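Local coordinates for De Novo Protein OR329 (Artificial gene, PDB 4HXT) that has no known natural function, being a computationally designed armadillo-repeat protein, probably made as a self-assembling scaffold, at residues Lys93-Thr98 / Lys104-Ala109; Val50-Leu53 / Glu59-Lys62; Asp25-Ala30 / Leu68-Ser73; Val8-Leu11 / Glu17-Lys20. All blocks are in the same frame, centred on the assembly; numbering follows the deposited sequence.

Contact 1 of 4, residues Lys93-Thr98 / Lys104-Ala109; sequences KLLTST and KEAARA
Leu94 and Leu95, near the end of helix 87-94, meet Ala106 and Ala107 of helix 100-113, and everything that crosses between 93-98 and 104-109 is apolar. Leu94 brings its CB to Ala106 CB at 3.8 Å, so the root of the leucine and not its branch does the touching. Leu95 works from the other end of its side chain. CG lies beside the backbone N and anti to the carbonyl carbon (chi1 -73°). This lays the CD2 methyl on the helix backbone, 3.5 Å from Ala107 N, where it also touches the CB atoms of Ala106 and Ala107. Leu95 packs further on Val132, Leu133 and Leu136 of helix 129-136.

No hydrogen bond crosses between the two segments; the polar contacts nearby lie within each of them or lead outside. Thr96 OG1 donates a hydrogen bond to Lys93 O at 2.9 Å, and Thr96 N gives that carbonyl a second donor as the chain turns from Leu94 to Ser97 in a type I beta turn. On helix 100-113, Arg108 grips Glu105 side-on, its NE and NH2 both reaching OE1, with NH2 at 3.0 Å.

This is the junction of two successive helices inside one armadillo repeat. Because the alanines present only methyl groups, a leucine methyl can reach the helix backbone itself. The segments thus meet by apolar contact alone, while the polar tie at this junction comes from Gln103, just outside, whose NE2 hydrogen-bonds to Leu95 O.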
# COMPACT_ATOMS: atom_id res chain seq x y z
N LYS A 93 -19.45 -6.48 -12.51
CA LYS A 93 -20.38 -6.92 -13.53
C LYS A 93 -21.30 -5.79 -13.97
O LYS A 93 -21.61 -5.65 -15.15
CB LYS A 93 -21.21 -8.11 -13.04
CG LYS A 93 -22.07 -8.69 -14.15
CD LYS A 93 -22.85 -9.92 -13.72
CE LYS A 93 -23.48 -10.60 -14.93
NZ LYS A 93 -24.31 -9.66 -15.74
N LEU A 94 -21.74 -4.96 -13.03
CA LEU A 94 -22.63 -3.84 -13.35
C LEU A 94 -21.95 -2.76 -14.18
O LEU A 94 -22.61 -1.90 -14.77
CB LEU A 94 -23.19 -3.23 -12.07
CG LEU A 94 -24.49 -3.85 -11.53
CD1 LEU A 94 -24.38 -5.37 -11.50
CD2 LEU A 94 -24.78 -3.30 -10.14
N LEU A 95 -20.62 -2.78 -14.22
CA LEU A 95 -19.89 -1.79 -15.00
C LEU A 95 -20.28 -1.90 -16.48
O LEU A 95 -20.20 -0.91 -17.22
CB LEU A 95 -18.38 -2.01 -14.87
CG LEU A 95 -17.75 -1.62 -13.54
CD1 LEU A 95 -16.26 -1.97 -13.57
CD2 LEU A 95 -17.94 -0.12 -13.30
N THR A 96 -20.69 -3.09 -16.90
CA THR A 96 -21.08 -3.31 -18.28
C THR A 96 -22.59 -3.26 -18.53
O THR A 96 -23.08 -3.70 -19.56
CB THR A 96 -20.50 -4.64 -18.81
OG1 THR A 96 -20.86 -5.71 -17.92
CG2 THR A 96 -18.99 -4.55 -18.92
N SER A 97 -23.31 -2.72 -17.56
CA SER A 97 -24.76 -2.57 -17.70
C SER A 97 -25.02 -1.66 -18.89
O SER A 97 -24.23 -0.76 -19.16
CB SER A 97 -25.34 -1.92 -16.45
OG SER A 97 -26.68 -1.52 -16.67
N THR A 98 -26.11 -1.89 -19.61
CA THR A 98 -26.45 -1.04 -20.74
C THR A 98 -27.05 0.27 -20.21
O THR A 98 -27.19 1.24 -20.94
CB THR A 98 -27.49 -1.70 -21.68
OG1 THR A 98 -28.59 -2.18 -20.90
CG2 THR A 98 -26.86 -2.85 -22.44
N LYS A 104 -22.40 4.26 -14.07
CA LYS A 104 -21.83 5.38 -13.34
C LYS A 104 -21.75 5.11 -11.84
O LYS A 104 -20.71 5.34 -11.22
CB LYS A 104 -22.66 6.63 -13.60
CG LYS A 104 -22.19 7.86 -12.86
CD LYS A 104 -23.29 8.93 -12.81
CE LYS A 104 -23.81 9.27 -14.20
NZ LYS A 104 -24.93 10.26 -14.14
N GLU A 105 -22.85 4.64 -11.26
CA GLU A 105 -22.86 4.35 -9.83
C GLU A 105 -21.91 3.20 -9.50
O GLU A 105 -21.22 3.24 -8.48
CB GLU A 105 -24.28 3.99 -9.37
CG GLU A 105 -25.27 5.15 -9.39
CD GLU A 105 -24.75 6.40 -8.69
OE1 GLU A 105 -23.99 6.27 -7.71
OE2 GLU A 105 -25.13 7.51 -9.11
N ALA A 106 -21.89 2.19 -10.35
CA ALA A 106 -21.02 1.04 -10.13
C ALA A 106 -19.57 1.49 -10.17
O ALA A 106 -18.76 1.07 -9.34
CB ALA A 106 -21.27 -0.03 -11.19
N ALA A 107 -19.23 2.34 -11.13
CA ALA A 107 -17.87 2.84 -11.26
C ALA A 107 -17.51 3.75 -10.09
O ALA A 107 -16.39 3.70 -9.57
CB ALA A 107 -17.69 3.59 -12.59
N ARG A 108 -18.45 4.58 -9.67
CA ARG A 108 -18.21 5.48 -8.55
C ARG A 108 -17.97 4.67 -7.27
O ARG A 108 -17.12 5.02 -6.46
CB ARG A 108 -19.39 6.43 -8.35
CG ARG A 108 -19.17 7.45 -7.23
CD ARG A 108 -20.21 8.55 -7.25
NE ARG A 108 -21.53 8.11 -6.79
CZ ARG A 108 -21.89 8.03 -5.51
NH1 ARG A 108 -21.05 8.37 -4.54
NH2 ARG A 108 -23.12 7.62 -5.20
N ALA A 109 -18.72 3.58 -7.10
CA ALA A 109 -18.56 2.75 -5.92
C ALA A 109 -17.17 2.10 -5.93
O ALA A 109 -16.49 2.06 -4.90
CB ALA A 109 -19.63 1.67 -5.87

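Contact 2 of 4, residues Val50-Leu53 / Glu59-Lys62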
# COMPACT_ATOMS: atom_id res chain seq x y z
N VAL A 50 -26.01 -5.38 -1.54
CA VAL A 50 -25.25 -6.14 -2.52
C VAL A 50 -26.18 -7.10 -3.24
O VAL A 50 -26.01 -7.38 -4.42
CB VAL A 50 -24.09 -6.92 -1.85
CG1 VAL A 50 -23.52 -7.95 -2.82
CG2 VAL A 50 -23.00 -5.95 -1.43
N LYS A 51 -27.17 -7.62 -2.52
CA LYS A 51 -28.12 -8.53 -3.14
C LYS A 51 -28.99 -7.74 -4.12
O LYS A 51 -29.29 -8.21 -5.21
CB LYS A 51 -29.00 -9.20 -2.08
CG LYS A 51 -29.54 -10.55 -2.53
CD LYS A 51 -30.93 -10.82 -1.97
CE LYS A 51 -31.34 -12.26 -2.19
NZ LYS A 51 -30.55 -13.19 -1.34
N LEU A 52 -29.38 -6.52 -3.73
CA LEU A 52 -30.20 -5.69 -4.60
C LEU A 52 -29.50 -5.32 -5.89
O LEU A 52 -30.15 -4.93 -6.86
CB LEU A 52 -30.64 -4.40 -3.88
CG LEU A 52 -31.72 -4.51 -2.80
CD1 LEU A 52 -32.32 -3.13 -2.56
CD2 LEU A 52 -32.80 -5.48 -3.23
N LEU A 53 -28.18 -5.44 -5.91
CA LEU A 53 -27.41 -5.13 -7.11
C LEU A 53 -27.75 -6.13 -8.21
O LEU A 53 -27.58 -5.84 -9.40
CB LEU A 53 -25.90 -5.20 -6.81
CG LEU A 53 -25.31 -4.16 -5.87
CD1 LEU A 53 -23.81 -4.42 -5.71
CD2 LEU A 53 -25.55 -2.76 -6.41
N GLU A 59 -33.54 0.29 -12.10
CA GLU A 59 -33.79 1.38 -11.16
C GLU A 59 -33.34 0.98 -9.76
O GLU A 59 -32.79 1.79 -9.02
CB GLU A 59 -35.27 1.76 -11.15
CG GLU A 59 -35.75 2.34 -12.46
CD GLU A 59 -34.90 3.51 -12.92
OE1 GLU A 59 -34.81 4.50 -12.16
OE2 GLU A 59 -34.34 3.44 -14.03
N VAL A 60 -33.60 -0.28 -9.40
CA VAL A 60 -33.21 -0.79 -8.09
C VAL A 60 -31.69 -0.93 -8.04
O VAL A 60 -31.06 -0.57 -7.05
CB VAL A 60 -33.86 -2.15 -7.80
CG1 VAL A 60 -33.33 -2.72 -6.49
CG2 VAL A 60 -35.38 -1.99 -7.73
N GLN A 61 -31.11 -1.46 -9.11
CA GLN A 61 -29.66 -1.63 -9.18
C GLN A 61 -28.95 -0.30 -8.99
O GLN A 61 -28.02 -0.19 -8.20
CB GLN A 61 -29.25 -2.20 -10.54
CG GLN A 61 -29.71 -3.61 -10.82
CD GLN A 61 -29.19 -4.09 -12.15
OE1 GLN A 61 -29.44 -3.48 -13.18
NE2 GLN A 61 -28.44 -5.19 -12.14
N LYS A 62 -29.39 0.70 -9.75
CA LYS A 62 -28.79 2.02 -9.68
C LYS A 62 -28.83 2.62 -8.28
O LYS A 62 -27.83 3.17 -7.81
CB LYS A 62 -29.48 2.95 -10.70
CG LYS A 62 -30.10 4.20 -10.12
CD LYS A 62 -30.87 4.97 -11.19
CE LYS A 62 -31.62 6.15 -10.61
NZ LYS A 62 -32.37 6.91 -11.65
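Gln61 reaches back from helix 58-71 to the carbonyl of Leu53, near the end of helix 45-52. Its CB lies at the margin of the contact, 4.2 Å from Leu53 O. CG turns to the side of the backbone N, anti to the carbonyl carbon (chi1 -67°), and passes Leu53 O at 3.4 Å. From there the chain runs extended, which carries CD alongside the same oxygen and delivers NE2 to it. The bond from Gln61 NE2 to Leu53 O is 2.9 Å long with an N-H...O angle of 156°; the oxygen lies in the amide plane, whereas the nitrogen is tilted 23° from the plane of the carbonyl. One backbone oxygen thus receives both the aliphatic flank and the amide end of the glutamine.

Both helices belong to one armadillo repeat, and the glutamine ties the third helix of the unit to the C-terminal end of the second. Beside it, Val60 sets CG1, anti to its backbone N, against Leu52: CG1 is 3.9 Å from Leu52 O and 4.1 Å from Leu52 CD1, the two side chains crossing at about a right angle. Leu53 turns a methyl the other way across the gap, CD2 standing 4.0 Å from Gln61 O. That leucine also packs against Val90, Leu91 and Leu94 of helix 87-94, while Leu52 and Val60 both touch Gln19 of helix 16-30.

Contact 3 of 4, residues Asp25-Ala30 / Leu68-Ser73; sequences DLAEIA and LANIAS
Asn70 lies against Ala30 and Ala27, its CB 3.6 Å from Ala30 CB and its amide beyond, over the backbone of helix 16-30. CG sits beside the backbone N of Asn70, anti to the carbonyl carbon (chi1 -76°), which aims ND2 at a carbonyl of the facing helix. The resulting bond, Asn70 ND2 to Ala27 O, is 2.8 Å long with an N-H...O angle of 163°. Its two halves are oriented differently: the oxygen lies in the plane of the asparagine amide, but the nitrogen stands above the plane of the carbonyl, 51° out of it, and uses no lone pair. The other end of the amide is engaged as well, since OD1 accepts from NH2 of Arg108 on helix 100-113. With one partner at each end, the amide is probably held against a flip, and it links three helices in succession.

A leucine in place of Asn70 would probably leave Ala27 O without this donor and deprive Arg108 NH2 of one of its two acceptors, the other being Glu105.

Apolar contact completes the seam. Ala30 CB, directed at helix 58-71, also meets Ile71 CG1 at 3.9 Å, and the small alanines let the helices come close: the CA atoms of Ala30 and Ile71 are 5.5 Å apart. Just beyond, Ser73 OG donates a hydrogen bond to Asn70 O at 2.6 Å. Helices 16-30 and 58-71 packed side by side, with an asparagine between them, resemble the stacking of third helices in an armadillo superhelix.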
# COMPACT_ATOMS: atom_id res chain seq x y z
N ASP A 25 -33.09 6.34 0.46
CA ASP A 25 -32.99 6.93 1.80
C ASP A 25 -31.70 6.48 2.47
O ASP A 25 -31.07 7.25 3.19
CB ASP A 25 -34.19 6.54 2.66
CG ASP A 25 -35.49 7.16 2.16
OD1 ASP A 25 -35.46 8.32 1.71
OD2 ASP A 25 -36.54 6.48 2.24
N LEU A 26 -31.29 5.24 2.24
CA LEU A 26 -30.06 4.74 2.83
C LEU A 26 -28.86 5.45 2.20
O LEU A 26 -27.88 5.75 2.88
CB LEU A 26 -29.94 3.22 2.64
CG LEU A 26 -30.80 2.39 3.60
CD1 LEU A 26 -30.84 0.94 3.16
CD2 LEU A 26 -30.23 2.50 5.01
N ALA A 27 -28.96 5.74 0.91
CA ALA A 27 -27.88 6.44 0.21
C ALA A 27 -27.71 7.83 0.83
O ALA A 27 -26.59 8.27 1.09
CB ALA A 27 -28.21 6.55 -1.28
N GLU A 28 -28.83 8.50 1.07
CA GLU A 28 -28.81 9.83 1.68
C GLU A 28 -28.20 9.76 3.07
O GLU A 28 -27.37 10.59 3.44
CB GLU A 28 -30.22 10.41 1.74
CG GLU A 28 -30.59 11.25 0.52
CD GLU A 28 -32.07 11.19 0.18
OE1 GLU A 28 -32.91 11.40 1.09
OE2 GLU A 28 -32.40 10.93 -0.99
N ILE A 29 -28.62 8.76 3.85
CA ILE A 29 -28.10 8.59 5.20
C ILE A 29 -26.59 8.32 5.14
O ILE A 29 -25.84 8.79 6.00
CB ILE A 29 -28.78 7.41 5.92
CG1 ILE A 29 -30.26 7.74 6.17
CG2 ILE A 29 -28.07 7.12 7.24
CD1 ILE A 29 -31.02 6.66 6.91
N ALA A 30 -26.16 7.58 4.13
CA ALA A 30 -24.75 7.25 3.96
C ALA A 30 -23.91 8.47 3.59
O ALA A 30 -22.72 8.51 3.88
CB ALA A 30 -24.59 6.16 2.91
N LEU A 68 -24.26 2.00 -1.94
CA LEU A 68 -22.99 1.34 -1.65
C LEU A 68 -21.81 2.25 -1.93
O LEU A 68 -20.80 2.22 -1.22
CB LEU A 68 -22.88 0.04 -2.45
CG LEU A 68 -23.75 -1.11 -1.93
CD1 LEU A 68 -23.81 -2.25 -2.95
CD2 LEU A 68 -23.18 -1.60 -0.59
N ALA A 69 -21.93 3.07 -2.98
CA ALA A 69 -20.87 4.00 -3.34
C ALA A 69 -20.71 5.03 -2.22
O ALA A 69 -19.59 5.43 -1.89
CB ALA A 69 -21.19 4.70 -4.65
N ASN A 70 -21.83 5.45 -1.64
CA ASN A 70 -21.79 6.43 -0.56
C ASN A 70 -21.20 5.77 0.68
O ASN A 70 -20.45 6.40 1.43
CB ASN A 70 -23.20 6.95 -0.26
CG ASN A 70 -23.67 7.94 -1.30
OD1 ASN A 70 -23.04 8.11 -2.34
ND2 ASN A 70 -24.80 8.59 -1.03
N ILE A 71 -21.55 4.51 0.89
CA ILE A 71 -21.04 3.74 2.02
C ILE A 71 -19.53 3.56 1.87
O ILE A 71 -18.76 3.73 2.82
CB ILE A 71 -21.72 2.34 2.08
CG1 ILE A 71 -23.17 2.50 2.54
CG2 ILE A 71 -20.94 1.41 3.01
CD1 ILE A 71 -23.99 1.22 2.45
N ALA A 72 -19.10 3.24 0.65
CA ALA A 72 -17.69 3.01 0.35
C ALA A 72 -16.83 4.26 0.52
O ALA A 72 -15.60 4.17 0.53
CB ALA A 72 -17.54 2.46 -1.07
N SER A 73 -17.45 5.42 0.64
CA SER A 73 -16.69 6.66 0.82
C SER A 73 -16.43 6.88 2.31
O SER A 73 -15.86 7.89 2.70
CB SER A 73 -17.45 7.85 0.23
OG SER A 73 -18.60 8.16 1.00

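Contact 4 of 4, residues Val8-Leu11 / Glu17-Lys20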
# COMPACT_ATOMS: atom_id res chain seq x y z
N VAL A 8 -33.52 -1.00 6.02
CA VAL A 8 -32.86 -2.19 5.49
C VAL A 8 -33.87 -3.31 5.27
O VAL A 8 -33.69 -4.16 4.39
CB VAL A 8 -31.75 -2.69 6.45
CG1 VAL A 8 -31.24 -4.05 6.00
CG2 VAL A 8 -30.61 -1.67 6.49
N LYS A 9 -34.93 -3.32 6.07
CA LYS A 9 -35.96 -4.35 5.92
C LYS A 9 -36.79 -4.07 4.67
O LYS A 9 -37.17 -4.99 3.95
CB LYS A 9 -36.87 -4.38 7.15
CG LYS A 9 -37.75 -5.62 7.21
CD LYS A 9 -38.76 -5.56 8.34
CE LYS A 9 -39.45 -6.90 8.52
NZ LYS A 9 -39.95 -7.44 7.22
N LEU A 10 -37.04 -2.79 4.41
CA LEU A 10 -37.83 -2.38 3.25
C LEU A 10 -37.10 -2.67 1.93
O LEU A 10 -37.72 -2.71 0.87
CB LEU A 10 -38.15 -0.88 3.35
CG LEU A 10 -39.04 -0.49 4.53
CD1 LEU A 10 -39.14 1.03 4.65
CD2 LEU A 10 -40.42 -1.11 4.35
N LEU A 11 -35.79 -2.87 2.01
CA LEU A 11 -35.01 -3.17 0.82
C LEU A 11 -35.47 -4.49 0.23
O LEU A 11 -35.32 -4.75 -0.96
CB LEU A 11 -33.53 -3.27 1.17
CG LEU A 11 -32.84 -1.96 1.56
CD1 LEU A 11 -31.43 -2.25 2.06
CD2 LEU A 11 -32.82 -1.02 0.35
N GLU A 17 -40.84 0.21 -6.08
CA GLU A 17 -40.98 1.56 -5.56
C GLU A 17 -40.49 1.63 -4.12
O GLU A 17 -39.77 2.56 -3.75
CB GLU A 17 -42.44 2.02 -5.62
CG GLU A 17 -43.02 2.08 -7.01
CD GLU A 17 -42.18 2.93 -7.95
OE1 GLU A 17 -42.08 4.16 -7.73
OE2 GLU A 17 -41.63 2.37 -8.92
N THR A 18 -40.88 0.65 -3.32
CA THR A 18 -40.47 0.61 -1.92
C THR A 18 -38.96 0.37 -1.83
O THR A 18 -38.26 1.03 -1.07
CB THR A 18 -41.20 -0.53 -1.17
OG1 THR A 18 -42.61 -0.36 -1.32
CG2 THR A 18 -40.84 -0.51 0.31
N GLN A 19 -38.47 -0.57 -2.63
CA GLN A 19 -37.05 -0.90 -2.64
C GLN A 19 -36.17 0.29 -3.01
O GLN A 19 -35.21 0.61 -2.31
CB GLN A 19 -36.77 -2.02 -3.64
CG GLN A 19 -37.26 -3.39 -3.24
CD GLN A 19 -36.76 -4.45 -4.18
OE1 GLN A 19 -37.02 -4.39 -5.38
NE2 GLN A 19 -36.02 -5.42 -3.66
N LYS A 20 -36.49 0.92 -4.14
CA LYS A 20 -35.76 2.08 -4.65
C LYS A 20 -35.69 3.19 -3.62
O LYS A 20 -34.64 3.81 -3.41
CB LYS A 20 -36.42 2.63 -5.90
CG LYS A 20 -36.35 1.71 -7.10
CD LYS A 20 -36.99 2.34 -8.33
CE LYS A 20 -38.51 2.25 -8.30
NZ LYS A 20 -39.11 2.73 -9.58
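The helical hairpin at the N-terminal end of this armadillo-type solenoid brings Leu10 and Leu11, near the end of helix 3-10, against Thr18 and Gln19 of helix 16-30. Gln19 supplies the hydrogen bond across it: NE2 donates to Leu11 O at 2.9 Å, with an N-H...O angle of 158°. The acceptor lies in the plane of the glutamine amide, and the donor is tilted 18° from the carbonyl plane. An extended chain beyond CG gives the amide this reach, and on the way CG itself passes Leu11 O at 3.3 Å.

Thr18 faces the partner segment with its methyl. CG2 is anti to the backbone N, which sets it 3.9 Å from Leu10 O and 4.1 Å from Leu10 CB; the threonine and leucine side chains cross at about a right angle. Leu11 answers with CD2, 3.9 Å from Gln19 O, and packs further on Val48 and Leu52 of helix 45-52. Outside the seam, Lys20 NZ forms a salt bridge with Glu17 OE2 at 2.6 Å, approaching from above the carboxylate plane.

An alanine here instead of Gln19 would probably leave Leu11 O without its side-chain donor and open a gap beside Leu52, which touches the glutamine.

Leu10 is exposed, whereas Leu11 is buried against helix 45-52, so one side of this contact is open to solvent. Beside this pair of leucines, the glutamine combines two chemistries, its amide binding Leu11 O while its CG packs beside that same oxygen.

In the fold
Contacts 4, 2 and 1 mark, in chain order, comparable helix-to-helix junctions along the solenoid, contact 1 without the glutamine bond inside its segments: the centres of 4 and 2 lie 10 Å apart, those of 2 and 1 11 Å. Neighbours touch directly, Leu52 CD2 lying 3.5 Å from Leu11 O and Leu94 CD2 3.9 Å from Leu53 CD2, whereas contacts 1 and 4 stay about 11 Å apart at nearest atoms. Contact 3 runs across this series, joining helix 16-30, used by contact 4, to helix 58-71, used by contact 2. Leu68 CD1 meets Leu53 CD1 at 3.5 Å, and contact 1 reaches contact 3 through Arg108 NH2, 2.9 Å from Asn70 OD1, a probable hydrogen bond.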